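Long-range contacts in serpin-ZX (Arabidopsis thaliana, PDB 3LE2), which inhibits proteases, including the cysteine protease metacaspase-9, by offering its reactive centre loop for cleavage and staying covalently bound, and limits programmed cell death: residues Ser107-Phe112 with Leu309-Glu314; Met238-Pro243 with Phe370-Thr375. All coordinates share one frame; numbering follows the deposited sequence.

Contact 1. Residues Ser107-Phe112 with Leu309-Glu314; sequences SFKPSF and LTEMVE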
loop_
_atom_site.group_PDB
_atom_site.type_symbol
_atom_site.label_atom_id
_atom_site.label_comp_id
_atom_site.label_asym_id
_atom_site.label_seq_id
_atom_site.Cartn_x
_atom_site.Cartn_y
_atom_site.Cartn_z
ATOM N N SER A 107 16.577 -19.173 -17.361
ATOM C CA SER A 107 15.323 -19.892 -17.229
ATOM C C SER A 107 15.126 -20.245 -15.760
ATOM O O SER A 107 16.084 -20.568 -15.062
ATOM C CB SER A 107 15.326 -21.144 -18.111
ATOM O OG SER A 107 16.623 -21.704 -18.192
ATOM N N PHE A 108 13.887 -20.153 -15.289
ATOM C CA PHE A 108 13.574 -20.451 -13.903
ATOM C C PHE A 108 13.576 -21.950 -13.727
ATOM O O PHE A 108 13.274 -22.677 -14.667
ATOM C CB PHE A 108 12.193 -19.903 -13.523
ATOM C CG PHE A 108 12.069 -18.414 -13.666
ATOM C CD1 PHE A 108 12.709 -17.560 -12.781
ATOM C CD2 PHE A 108 11.304 -17.862 -14.683
ATOM C CE1 PHE A 108 12.596 -16.171 -12.913
ATOM C CE2 PHE A 108 11.186 -16.478 -14.824
ATOM C CZ PHE A 108 11.831 -15.631 -13.938
ATOM N N LYS A 109 13.930 -22.411 -12.531
ATOM C CA LYS A 109 13.739 -23.808 -12.184
ATOM C C LYS A 109 12.257 -24.069 -12.275
ATOM O O LYS A 109 11.469 -23.332 -11.690
ATOM C CB LYS A 109 14.199 -24.096 -10.754
ATOM C CG LYS A 109 15.694 -24.219 -10.589
ATOM C CD LYS A 109 16.069 -24.742 -9.206
ATOM C CE LYS A 109 17.589 -24.838 -9.050
ATOM N NZ LYS A 109 17.995 -25.502 -7.778
ATOM N N PRO A 110 11.868 -25.120 -13.006
ATOM C CA PRO A 110 10.452 -25.481 -13.131
ATOM C C PRO A 110 9.749 -25.423 -11.785
ATOM O O PRO A 110 8.615 -24.946 -11.701
ATOM C CB PRO A 110 10.511 -26.921 -13.630
ATOM C CG PRO A 110 11.766 -26.966 -14.431
ATOM C CD PRO A 110 12.745 -26.058 -13.725
ATOM N N SER A 111 10.429 -25.901 -10.747
ATOM C CA SER A 111 9.879 -25.935 -9.398
ATOM C C SER A 111 9.545 -24.535 -8.883
ATOM O O SER A 111 8.464 -24.306 -8.338
ATOM C CB SER A 111 10.858 -26.630 -8.448
ATOM O OG SER A 111 12.186 -26.190 -8.670
ATOM N N PHE A 112 10.484 -23.609 -9.054
ATOM C CA PHE A 112 10.267 -22.203 -8.729
ATOM C C PHE A 112 9.026 -21.656 -9.450
ATOM O O PHE A 112 8.231 -20.919 -8.861
ATOM C CB PHE A 112 11.520 -21.389 -9.078
ATOM C CG PHE A 112 11.419 -19.931 -8.732
ATOM C CD1 PHE A 112 11.619 -19.498 -7.434
ATOM C CD2 PHE A 112 11.129 -18.993 -9.709
ATOM C CE1 PHE A 112 11.524 -18.158 -7.109
ATOM C CE2 PHE A 112 11.035 -17.653 -9.393
ATOM C CZ PHE A 112 11.232 -17.233 -8.088
ATOM N N LEU A 309 20.967 -15.278 -6.492
ATOM C CA LEU A 309 19.736 -16.029 -6.348
ATOM C C LEU A 309 19.943 -17.391 -6.988
ATOM O O LEU A 309 19.616 -17.617 -8.163
ATOM C CB LEU A 309 18.598 -15.262 -7.011
ATOM C CG LEU A 309 18.491 -13.828 -6.487
ATOM C CD1 LEU A 309 17.755 -12.936 -7.466
ATOM C CD2 LEU A 309 17.818 -13.830 -5.122
ATOM N N THR A 310 20.504 -18.293 -6.192
ATOM C CA THR A 310 20.950 -19.590 -6.671
ATOM C C THR A 310 19.824 -20.616 -6.696
ATOM O O THR A 310 19.972 -21.694 -7.270
ATOM C CB THR A 310 22.123 -20.106 -5.816
ATOM O OG1 THR A 310 21.773 -20.039 -4.426
ATOM C CG2 THR A 310 23.360 -19.249 -6.054
ATOM N N GLU A 311 18.695 -20.272 -6.087
ATOM C CA GLU A 311 17.538 -21.163 -6.080
ATOM C C GLU A 311 16.454 -20.743 -7.073
ATOM O O GLU A 311 15.335 -21.245 -7.037
ATOM C CB GLU A 311 16.942 -21.250 -4.670
ATOM C CG GLU A 311 17.906 -21.810 -3.625
ATOM C CD GLU A 311 18.599 -23.078 -4.097
ATOM O OE1 GLU A 311 17.898 -24.069 -4.417
ATOM O OE2 GLU A 311 19.847 -23.077 -4.151
ATOM N N MET A 312 16.777 -19.826 -7.968
ATOM C CA MET A 312 15.744 -19.284 -8.834
ATOM C C MET A 312 15.854 -19.803 -10.277
ATOM O O MET A 312 14.847 -20.125 -10.920
ATOM C CB MET A 312 15.799 -17.765 -8.778
ATOM C CG MET A 312 14.536 -17.073 -9.217
ATOM S SD MET A 312 14.738 -15.288 -9.076
ATOM C CE MET A 312 14.536 -15.036 -7.304
ATOM N N VAL A 313 17.083 -19.897 -10.773
ATOM C CA VAL A 313 17.329 -20.349 -12.142
ATOM C C VAL A 313 17.890 -21.766 -12.189
ATOM O O VAL A 313 17.912 -22.471 -11.177
ATOM C CB VAL A 313 18.298 -19.417 -12.874
ATOM C CG1 VAL A 313 17.628 -18.091 -13.161
ATOM C CG2 VAL A 313 19.557 -19.225 -12.051
ATOM N N GLU A 314 18.347 -22.183 -13.365
ATOM C CA GLU A 314 18.804 -23.558 -13.545
ATOM C C GLU A 314 20.327 -23.698 -13.627
ATOM O O GLU A 314 20.895 -24.662 -13.106
ATOM C CB GLU A 314 18.125 -24.188 -14.762
ATOM C CG GLU A 314 16.617 -24.313 -14.601
ATOM C CD GLU A 314 15.930 -24.883 -15.827
ATOM O OE1 GLU A 314 15.909 -24.200 -16.876
ATOM O OE2 GLU A 314 15.397 -26.011 -15.735
#
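F108 and V313 meet in a single backbone bridge, CA atoms 4.2 Å apart, where the turn leading into helix 110-119 crosses the irregular loop between helices 291-296 and 316-319 of the serpin fold. Next to it the amide of K109, the N-cap residue, gives a fairly straight hydrogen bond to M312 O (2.9 Å, 161° at the hydrogen). The same oxygen lies at the edge of the F108 ring, in its plane.

M312 supplies the apolar middle. Its CG, swung anti to the backbone N (chi1 -160°), sets a CH-pi contact on one face of F112, 3.6 Å from the ring centroid; SD stands obliquely, 4.8 Å from the centroid of F112, a Met-aromatic contact. F108 runs alongside M312, CD1 to CG 4.0 Å. Both also touch L167 of strand 167-176, and F112 reaches I46 of helix 37-49.

Charged groups border this patch. K109 stretches out fully, and NZ makes a long salt bridge to E311 OE1, 3.7 Å. Farther along the same loop E314 extends past F108 O and splits its carboxylate: OE2 lies against P110 CD, while OE1 accepts the S107 OG hydrogen bond, 2.9 Å, through its anti lone pair.

Contact 2. Residues Met238-Pro243 with Phe370-Thr375; sequences MYFYLP and FLLVVT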
loop_
_atom_site.group_PDB
_atom_site.type_symbol
_atom_site.label_atom_id
_atom_site.label_comp_id
_atom_site.label_asym_id
_atom_site.label_seq_id
_atom_site.Cartn_x
_atom_site.Cartn_y
_atom_site.Cartn_z
ATOM N N MET A 238 -9.953 3.400 5.778
ATOM C CA MET A 238 -8.868 4.314 5.458
ATOM C C MET A 238 -8.659 5.199 6.666
ATOM O O MET A 238 -9.614 5.689 7.270
ATOM C CB MET A 238 -9.164 5.155 4.194
ATOM C CG MET A 238 -8.104 6.237 3.898
ATOM S SD MET A 238 -8.413 7.217 2.413
ATOM C CE MET A 238 -7.865 6.069 1.145
ATOM N N TYR A 239 -7.403 5.379 7.035
ATOM C CA TYR A 239 -7.073 6.196 8.175
ATOM C C TYR A 239 -6.297 7.416 7.720
ATOM O O TYR A 239 -5.436 7.328 6.822
ATOM C CB TYR A 239 -6.282 5.376 9.205
ATOM C CG TYR A 239 -7.117 4.257 9.793
ATOM C CD1 TYR A 239 -8.057 4.509 10.789
ATOM C CD2 TYR A 239 -6.993 2.963 9.319
ATOM C CE1 TYR A 239 -8.849 3.490 11.299
ATOM C CE2 TYR A 239 -7.758 1.946 9.828
ATOM C CZ TYR A 239 -8.685 2.206 10.819
ATOM O OH TYR A 239 -9.431 1.161 11.302
ATOM N N PHE A 240 -6.632 8.551 8.333
ATOM C CA PHE A 240 -5.990 9.831 8.052
ATOM C C PHE A 240 -5.253 10.271 9.302
ATOM O O PHE A 240 -5.853 10.353 10.369
ATOM C CB PHE A 240 -7.031 10.891 7.695
ATOM C CG PHE A 240 -7.852 10.558 6.480
ATOM C CD1 PHE A 240 -7.688 11.267 5.305
ATOM C CD2 PHE A 240 -8.793 9.538 6.518
ATOM C CE1 PHE A 240 -8.437 10.971 4.187
ATOM C CE2 PHE A 240 -9.546 9.234 5.404
ATOM C CZ PHE A 240 -9.366 9.952 4.236
ATOM N N TYR A 241 -3.955 10.535 9.158
ATOM C CA TYR A 241 -3.130 10.989 10.261
ATOM C C TYR A 241 -2.738 12.431 10.014
ATOM O O TYR A 241 -1.892 12.722 9.162
ATOM C CB TYR A 241 -1.896 10.100 10.435
ATOM C CG TYR A 241 -2.250 8.636 10.537
ATOM C CD1 TYR A 241 -2.226 7.961 11.769
ATOM C CD2 TYR A 241 -2.621 7.921 9.404
ATOM C CE1 TYR A 241 -2.563 6.603 11.854
ATOM C CE2 TYR A 241 -2.956 6.576 9.474
ATOM C CZ TYR A 241 -2.928 5.921 10.689
ATOM O OH TYR A 241 -3.270 4.589 10.713
ATOM N N LEU A 242 -3.360 13.318 10.786
ATOM C CA LEU A 242 -3.297 14.753 10.568
ATOM C C LEU A 242 -2.513 15.492 11.661
ATOM O O LEU A 242 -2.995 15.656 12.773
ATOM C CB LEU A 242 -4.723 15.291 10.492
ATOM C CG LEU A 242 -4.962 16.748 10.102
ATOM C CD1 LEU A 242 -4.538 16.983 8.666
ATOM C CD2 LEU A 242 -6.433 17.114 10.297
ATOM N N PRO A 243 -1.297 15.960 11.340
ATOM C CA PRO A 243 -0.523 16.754 12.299
ATOM C C PRO A 243 -1.300 18.001 12.684
ATOM O O PRO A 243 -2.070 18.496 11.863
ATOM C CB PRO A 243 0.706 17.178 11.494
ATOM C CG PRO A 243 0.774 16.235 10.349
ATOM C CD PRO A 243 -0.636 15.878 10.028
ATOM N N PHE A 370 -1.314 15.252 5.257
ATOM C CA PHE A 370 -1.611 14.196 6.202
ATOM C C PHE A 370 -1.139 12.867 5.639
ATOM O O PHE A 370 -0.906 12.753 4.432
ATOM C CB PHE A 370 -3.115 14.149 6.504
ATOM C CG PHE A 370 -4.007 14.142 5.271
ATOM C CD1 PHE A 370 -4.437 15.332 4.699
ATOM C CD2 PHE A 370 -4.466 12.950 4.732
ATOM C CE1 PHE A 370 -5.279 15.339 3.575
ATOM C CE2 PHE A 370 -5.311 12.945 3.608
ATOM C CZ PHE A 370 -5.721 14.146 3.033
ATOM N N LEU A 371 -0.974 11.878 6.516
ATOM C CA LEU A 371 -0.655 10.532 6.077
ATOM C C LEU A 371 -1.927 9.760 5.846
ATOM O O LEU A 371 -2.985 10.116 6.362
ATOM C CB LEU A 371 0.180 9.780 7.111
ATOM C CG LEU A 371 1.647 10.172 7.211
ATOM C CD1 LEU A 371 2.299 9.419 8.352
ATOM C CD2 LEU A 371 2.358 9.899 5.877
ATOM N N LEU A 372 -1.811 8.702 5.047
ATOM C CA LEU A 372 -2.921 7.827 4.704
ATOM C C LEU A 372 -2.509 6.391 4.934
ATOM O O LEU A 372 -1.387 6.002 4.601
ATOM C CB LEU A 372 -3.272 7.961 3.220
ATOM C CG LEU A 372 -3.968 9.214 2.707
ATOM C CD1 LEU A 372 -4.229 9.052 1.216
ATOM C CD2 LEU A 372 -5.255 9.435 3.472
ATOM N N VAL A 373 -3.429 5.596 5.472
ATOM C CA VAL A 373 -3.214 4.158 5.620
ATOM C C VAL A 373 -4.522 3.398 5.334
ATOM O O VAL A 373 -5.580 3.750 5.850
ATOM C CB VAL A 373 -2.676 3.793 7.034
ATOM C CG1 VAL A 373 -2.559 2.282 7.202
ATOM C CG2 VAL A 373 -1.326 4.466 7.286
ATOM N N VAL A 374 -4.453 2.383 4.482
ATOM C CA VAL A 374 -5.616 1.553 4.209
ATOM C C VAL A 374 -5.309 0.172 4.744
ATOM O O VAL A 374 -4.316 -0.434 4.366
ATOM C CB VAL A 374 -5.967 1.461 2.701
ATOM C CG1 VAL A 374 -7.037 0.385 2.467
ATOM C CG2 VAL A 374 -6.439 2.814 2.160
ATOM N N THR A 375 -6.157 -0.314 5.644
ATOM C CA THR A 375 -5.901 -1.588 6.282
ATOM C C THR A 375 -7.120 -2.468 6.259
ATOM O O THR A 375 -8.260 -2.000 6.191
ATOM C CB THR A 375 -5.575 -1.419 7.765
ATOM O OG1 THR A 375 -6.764 -1.005 8.442
ATOM C CG2 THR A 375 -4.505 -0.371 7.966
#
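F240 and F370 lie side by side on one side of the sheet, F370 CE2 coming in at the edge of the F240 ring, 3.4 Å from CD1. The planes are turned 42° to each other, an oblique pair. In one of its two conformers L372 puts CD2 over a face of F240 and at the edge of F370, so this contact is doubtful. F370 reaches this place with CG between its backbone N and carbonyl carbon (chi1 50°), and its ring continues onto P280 and F282 of strand 277-289.

On the side bearing the tyrosines, the Y241 ring has L371 O at its edge, in plane, and V373 CG2 comes obliquely to CE2 at 3.4 Å. The Y239 ring meets T375 OG1 in the same edge-on way, 3.4 Å from CE2, while its hydroxyl is hydrogen-bonded to N377 OD1. An acetate ion sits beside this tyrosine.

The strands are antiparallel neighbours in sheet B of the serpin fold, flanked by strands 220-226 and 382-388. Y239 with V373 and Y241 with L371 are the hydrogen-bonded pairs. Y239 N to V373 O is the shortest of their four bonds, 2.7 Å, and Y241 N to L371 O is 3.0 Å.

Helix 249-258 covers L371 and Y241, whose CB atoms are 3.9 Å apart. Farther along, on the phenylalanine side, M238 bends at its last torsion and lays CE against V374 CG2, 3.7 Å away.

Overall arrangement
From the N terminus, the chain first passes the start of helix 110-119, just after strand 93-103, and later runs through strand 236-243. It then returns to complete contact 1 at 309-314, closing a loop of 196 intervening residues, and finishes contact 2 at 370-375 after 126 residues. The two loops therefore cross instead of nesting. Contact 1 lies near one end of the molecule, joining the lead-in of helix 110-119 to the loop before helix 316-319. Contact 2 is buried nearer the middle and pairs strands 236-243 and 370-376. Their centres are 40 Å apart, on opposite sides of the chain's centre, and their nearest atoms about 26 Å.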